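Local coordinates for metallo-beta-lactamase 1 (Acinetobacter baumannii, PDB 5MMD), which probably hydrolyses beta-lactam antibiotics to substituted beta-amino acids with zinc as cofactor, as a class B metallo-beta-lactamase, at residues Val17-Ser22 with Asn35-Ile40; Lys44-Asp49 with Gly73-His78. One frame throughout, in Å; residues are numbered along the deposited sequence.

Contact 1 (Val17-Ser22 with Asn35-Ile40); sequences VFLHKS and NGLVVI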
loop_
_atom_site.group_PDB
_atom_site.type_symbol
_atom_site.label_atom_id
_atom_site.label_comp_id
_atom_site.label_asym_id
_atom_site.label_seq_id
_atom_site.Cartn_x
_atom_site.Cartn_y
_atom_site.Cartn_z
ATOM N N VAL A 17 -12.504 7.883 3.994
ATOM C CA VAL A 17 -11.245 7.188 3.913
ATOM C C VAL A 17 -11.183 6.234 5.075
ATOM O O VAL A 17 -11.280 6.654 6.225
ATOM C CB VAL A 17 -10.056 8.130 3.946
ATOM C CG1 VAL A 17 -8.783 7.330 3.818
ATOM C CG2 VAL A 17 -10.174 9.166 2.867
ATOM N N PHE A 18 -11.045 4.959 4.745
ATOM C CA PHE A 18 -11.066 3.873 5.724
ATOM C C PHE A 18 -9.782 3.074 5.716
ATOM O O PHE A 18 -9.325 2.672 4.651
ATOM C CB PHE A 18 -12.230 2.939 5.430
ATOM C CG PHE A 18 -13.555 3.632 5.449
ATOM C CD1 PHE A 18 -14.072 4.174 4.271
ATOM C CD2 PHE A 18 -14.259 3.784 6.637
ATOM C CE1 PHE A 18 -15.307 4.836 4.275
ATOM C CE2 PHE A 18 -15.516 4.443 6.656
ATOM C CZ PHE A 18 -16.030 4.973 5.476
ATOM N N LEU A 19 -9.192 2.851 6.889
ATOM C CA LEU A 19 -8.030 1.971 7.009
ATOM C C LEU A 19 -8.503 0.538 7.214
ATOM O O LEU A 19 -9.316 0.267 8.110
ATOM C CB LEU A 19 -7.162 2.412 8.171
ATOM C CG LEU A 19 -5.994 1.535 8.616
ATOM C CD1 LEU A 19 -4.804 1.792 7.785
ATOM C CD2 LEU A 19 -5.667 1.824 10.056
ATOM N N HIS A 20 -8.003 -0.395 6.407
ATOM C CA HIS A 20 -8.330 -1.792 6.634
ATOM C C HIS A 20 -7.050 -2.517 7.111
ATOM O O HIS A 20 -5.929 -2.206 6.683
ATOM C CB HIS A 20 -8.967 -2.433 5.393
ATOM C CG HIS A 20 -8.069 -2.544 4.190
ATOM N ND1 HIS A 20 -7.205 -3.607 3.997
ATOM C CD2 HIS A 20 -7.968 -1.775 3.079
ATOM C CE1 HIS A 20 -6.550 -3.443 2.866
ATOM N NE2 HIS A 20 -7.032 -2.358 2.261
ATOM N N LYS A 21 -7.231 -3.443 8.035
ATOM C CA LYS A 21 -6.106 -4.074 8.681
ATOM C C LYS A 21 -6.379 -5.534 8.691
ATOM O O LYS A 21 -7.467 -5.956 9.071
ATOM C CB LYS A 21 -5.924 -3.506 10.079
ATOM C CG LYS A 21 -4.641 -3.920 10.761
ATOM C CD LYS A 21 -4.567 -3.333 12.198
ATOM C CE LYS A 21 -4.631 -1.826 12.232
ATOM N NZ LYS A 21 -3.423 -1.140 11.631
ATOM N N SER A 22 -5.427 -6.317 8.196
ATOM C CA SER A 22 -5.600 -7.774 8.153
ATOM C C SER A 22 -4.328 -8.438 8.606
ATOM O O SER A 22 -3.283 -7.806 8.626
ATOM C CB SER A 22 -5.974 -8.241 6.745
ATOM O OG SER A 22 -5.002 -7.872 5.800
ATOM N N ASN A 35 -1.703 -2.985 6.558
ATOM C CA ASN A 35 -2.667 -1.911 6.301
ATOM C C ASN A 35 -2.994 -1.757 4.817
ATOM O O ASN A 35 -2.153 -2.005 3.968
ATOM C CB ASN A 35 -2.146 -0.555 6.770
ATOM C CG ASN A 35 -1.852 -0.516 8.255
ATOM O OD1 ASN A 35 -2.512 -1.160 9.057
ATOM N ND2 ASN A 35 -0.835 0.250 8.619
ATOM N N GLY A 36 -4.200 -1.303 4.537
ATOM C CA GLY A 36 -4.516 -0.768 3.212
ATOM C C GLY A 36 -5.594 0.291 3.413
ATOM O O GLY A 36 -5.941 0.571 4.566
ATOM N N LEU A 37 -6.089 0.903 2.336
ATOM C CA LEU A 37 -7.190 1.862 2.474
ATOM C C LEU A 37 -8.374 1.492 1.610
ATOM O O LEU A 37 -8.262 0.803 0.602
ATOM C CB LEU A 37 -6.747 3.287 2.124
ATOM C CG LEU A 37 -5.609 3.943 2.927
ATOM C CD1 LEU A 37 -5.200 5.298 2.374
ATOM C CD2 LEU A 37 -5.985 4.102 4.410
ATOM N N VAL A 38 -9.524 2.017 1.998
ATOM C CA VAL A 38 -10.643 2.113 1.096
ATOM C C VAL A 38 -10.928 3.621 0.986
ATOM O O VAL A 38 -11.138 4.324 1.993
ATOM C CB VAL A 38 -11.891 1.328 1.587
ATOM C CG1 VAL A 38 -13.025 1.418 0.561
ATOM C CG2 VAL A 38 -11.552 -0.089 1.884
ATOM N N VAL A 39 -10.924 4.117 -0.245
ATOM C CA VAL A 39 -11.154 5.527 -0.507
ATOM C C VAL A 39 -12.431 5.734 -1.332
ATOM O O VAL A 39 -12.646 5.092 -2.359
ATOM C CB VAL A 39 -9.971 6.127 -1.247
ATOM C CG1 VAL A 39 -10.205 7.589 -1.532
ATOM C CG2 VAL A 39 -8.682 5.888 -0.486
ATOM N N ILE A 40 -13.256 6.658 -0.877
ATOM C CA ILE A 40 -14.525 6.951 -1.511
ATOM C C ILE A 40 -14.559 8.300 -2.191
ATOM O O ILE A 40 -14.170 9.311 -1.608
ATOM C CB ILE A 40 -15.664 6.950 -0.500
ATOM C CG1 ILE A 40 -15.549 5.792 0.467
ATOM C CG2 ILE A 40 -17.042 7.005 -1.226
ATOM C CD1 ILE A 40 -15.626 4.484 -0.134
#
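H20 lays its imidazole over the backbone of G36, its directly paired residue on the adjacent strand: G36 CA lies 3.5 Å from the ring centroid and 28° off the ring normal, a CH-pi contact over the face. With CG wedged between its backbone N and carbonyl carbon (chi1 66°), the ring folds across onto a partner that has no side chain to hinder it. Their backbones are a hydrogen-bonded antiparallel pair; G36 N reaches H20 O at 2.9 Å, and H20 N bonds G36 O in return. F18 and V38 form the next such pair, and the edge of the F18 ring meets I40, CE1 to CG1 at 3.9 Å. On the face of L19 and L37, K21 runs alongside N35 and bends at its last two torsions, bringing NZ to 2.7 Å from N35 OD1. The other end of the N35 amide is held too, ND2 being hydrogen-bonded to the carbonyls of P199 and G202 near zinc ligand H201. This beta hairpin of strands 17-26 and 32-41 lies between strands 9-14 and 44-48, with helix 54-66 covering H20 and V38 and its W63 meeting the F18 ring edge-to-face.

Contact 2 (Lys44-Asp49 with Gly73-His78); sequences KAFIID and GSISTH. With ZN (zinc ion), chain E.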
loop_
_atom_site.group_PDB
_atom_site.type_symbol
_atom_site.label_atom_id
_atom_site.label_comp_id
_atom_site.label_asym_id
_atom_site.label_seq_id
_atom_site.Cartn_x
_atom_site.Cartn_y
_atom_site.Cartn_z
ATOM N N LYS A 44 -18.295 5.901 -5.153
ATOM C CA LYS A 44 -17.421 4.823 -5.631
ATOM C C LYS A 44 -16.277 4.560 -4.669
ATOM O O LYS A 44 -15.634 5.497 -4.206
ATOM C CB LYS A 44 -16.851 5.154 -7.001
ATOM C CG LYS A 44 -17.940 5.575 -8.010
ATOM C CD LYS A 44 -17.373 6.219 -9.269
ATOM C CE LYS A 44 -18.482 6.659 -10.233
ATOM N NZ LYS A 44 -19.284 7.872 -9.828
ATOM N N ALA A 45 -15.984 3.281 -4.445
ATOM C CA ALA A 45 -14.913 2.858 -3.523
ATOM C C ALA A 45 -13.704 2.286 -4.253
ATOM O O ALA A 45 -13.857 1.442 -5.158
ATOM C CB ALA A 45 -15.423 1.833 -2.551
ATOM N N PHE A 46 -12.516 2.748 -3.888
ATOM C CA PHE A 46 -11.305 2.209 -4.495
ATOM C C PHE A 46 -10.472 1.586 -3.390
ATOM O O PHE A 46 -10.275 2.208 -2.340
ATOM C CB PHE A 46 -10.516 3.285 -5.226
ATOM C CG PHE A 46 -9.698 2.733 -6.358
ATOM C CD1 PHE A 46 -8.483 2.172 -6.122
ATOM C CD2 PHE A 46 -10.186 2.740 -7.647
ATOM C CE1 PHE A 46 -7.717 1.633 -7.176
ATOM C CE2 PHE A 46 -9.432 2.209 -8.698
ATOM C CZ PHE A 46 -8.205 1.644 -8.432
ATOM N N ILE A 47 -10.044 0.344 -3.589
ATOM C CA ILE A 47 -9.162 -0.329 -2.618
ATOM C C ILE A 47 -7.696 -0.074 -2.906
ATOM O O ILE A 47 -7.214 -0.328 -4.024
ATOM C CB ILE A 47 -9.384 -1.814 -2.616
ATOM C CG1 ILE A 47 -10.791 -2.114 -2.190
ATOM C CG2 ILE A 47 -8.422 -2.511 -1.637
ATOM C CD1 ILE A 47 -11.275 -3.483 -2.606
ATOM N N ILE A 48 -6.997 0.467 -1.920
ATOM C CA ILE A 48 -5.538 0.582 -1.965
ATOM C C ILE A 48 -4.911 -0.541 -1.110
ATOM O O ILE A 48 -4.912 -0.482 0.121
ATOM C CB ILE A 48 -5.044 1.942 -1.481
ATOM C CG1 ILE A 48 -5.677 3.067 -2.316
ATOM C CG2 ILE A 48 -3.508 1.990 -1.530
ATOM C CD1 ILE A 48 -5.277 4.511 -1.836
ATOM N N ASP A 49 -4.404 -1.530 -1.844
ATOM C CA ASP A 49 -3.797 -2.799 -1.372
ATOM C C ASP A 49 -4.849 -3.759 -0.859
ATOM O O ASP A 49 -5.764 -3.367 -0.129
ATOM C CB ASP A 49 -2.714 -2.533 -0.333
ATOM C CG ASP A 49 -1.443 -2.068 -0.981
ATOM O OD1 ASP A 49 -1.352 -2.263 -2.202
ATOM O OD2 ASP A 49 -0.572 -1.486 -0.317
ATOM N N GLY A 73 -12.531 -0.713 -8.074
ATOM C CA GLY A 73 -11.281 -1.411 -8.347
ATOM C C GLY A 73 -10.289 -1.442 -7.188
ATOM O O GLY A 73 -10.535 -0.919 -6.104
ATOM N N SER A 74 -9.143 -2.047 -7.444
ATOM C CA SER A 74 -8.067 -2.093 -6.454
ATOM C C SER A 74 -6.736 -1.800 -7.127
ATOM O O SER A 74 -6.539 -2.117 -8.311
ATOM C CB SER A 74 -8.020 -3.459 -5.756
ATOM O OG SER A 74 -7.516 -4.434 -6.643
ATOM N N ILE A 75 -5.836 -1.174 -6.379
ATOM C CA ILE A 75 -4.460 -1.053 -6.773
ATOM C C ILE A 75 -3.553 -1.741 -5.718
ATOM O O ILE A 75 -3.794 -1.612 -4.510
ATOM C CB ILE A 75 -4.050 0.423 -6.967
ATOM C CG1 ILE A 75 -2.555 0.471 -7.308
ATOM C CG2 ILE A 75 -4.379 1.235 -5.745
ATOM C CD1 ILE A 75 -2.178 1.512 -8.223
ATOM N N SER A 76 -2.533 -2.479 -6.175
ATOM C CA SER A 76 -1.554 -3.072 -5.245
ATOM C C SER A 76 -0.217 -2.349 -5.403
ATOM O O SER A 76 0.234 -2.115 -6.520
ATOM C CB SER A 76 -1.388 -4.567 -5.457
ATOM O OG SER A 76 -2.593 -5.245 -5.228
ATOM N N THR A 77 0.396 -1.977 -4.280
ATOM C CA THR A 77 1.501 -1.022 -4.319
ATOM C C THR A 77 2.875 -1.686 -4.332
ATOM O O THR A 77 3.884 -1.011 -4.536
ATOM C CB THR A 77 1.405 -0.017 -3.130
ATOM O OG1 THR A 77 1.504 -0.713 -1.875
ATOM C CG2 THR A 77 0.090 0.711 -3.173
ATOM N N HIS A 78 2.926 -2.998 -4.104
ATOM C CA HIS A 78 4.073 -3.785 -4.600
ATOM C C HIS A 78 3.653 -5.243 -4.621
ATOM O O HIS A 78 2.508 -5.562 -4.260
ATOM C CB HIS A 78 5.355 -3.566 -3.772
ATOM C CG HIS A 78 5.283 -4.005 -2.340
ATOM N ND1 HIS A 78 4.560 -3.331 -1.373
ATOM C CD2 HIS A 78 5.952 -5.000 -1.682
ATOM C CE1 HIS A 78 4.733 -3.926 -0.207
ATOM N NE2 HIS A 78 5.584 -4.926 -0.364
HETATM ZN ZN ZN E . 6.640 -5.969 1.179
HETATM O O HOH W 1 5.710 -6.437 2.653
#
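Strands 44-48 and 73-75 run parallel, their axes 4.7 Å apart and 26° from aligned, laced by the bonds I47 N to G73 O, I75 N to I47 O and D49 N to I75 O. F46 spreads its ring over the backbone of the neighbouring strand, which glycine at 73 leaves accessible: G73 O sits 3.6 Å above the ring plane, over its centre. The ring's CE1 also touches I75 CG2 at 3.7 Å, and I75 CG2 packs against I48 CG1, the two isoleucines lying side by side. This apolar face is covered by L131 and V133 of strand 131-134, in the second sheet of the fold. Past I48, the D49 carboxylate meets T77 with both oxygens. OD1 takes T77 N at 2.7 Å and OD2 takes the T77 hydroxyl, OG1, also at 2.7 Å, each through the syn lone pair. With T77 OG1 set between its own N and carbonyl carbon (chi1 62°), hydroxyl and amide can serve the same carboxylate, and this double grip, with Y156 OH as a further partner of OD2, fixes its rotation. The next residue, H78, binds zinc through NE2 at 2.1 Å; H80, H140 and a water complete that site. Two donors of T77 thus feed this buried carboxylate, while the Y156 hydroxyl is shared between D49 OD2 and N35 O. D49 is therefore placed to steady, through T77, the turn that leads into H78, consistent with a second-shell role.

From the N terminus, contact 1 closes first, returning strand 32-41 antiparallel onto strand 17-26 as a hairpin. Contact 2 follows in series, neither nested in contact 1 nor crossing it: its 23-residue connection holds helix 54-66, giving a right-handed beta-alpha-beta crossover. The two share one sheet, because strands 32-41 and 44-48 are successive neighbours, probably joined by hydrogen bonds from F46 N to V39 O and from I48 N to L37 O. A weak bond between H20 NE2 and D49 O adds a side-chain bridge. Together they join the antiparallel beginning of the sheet to its parallel part, leading to the zinc-binding loop at H78.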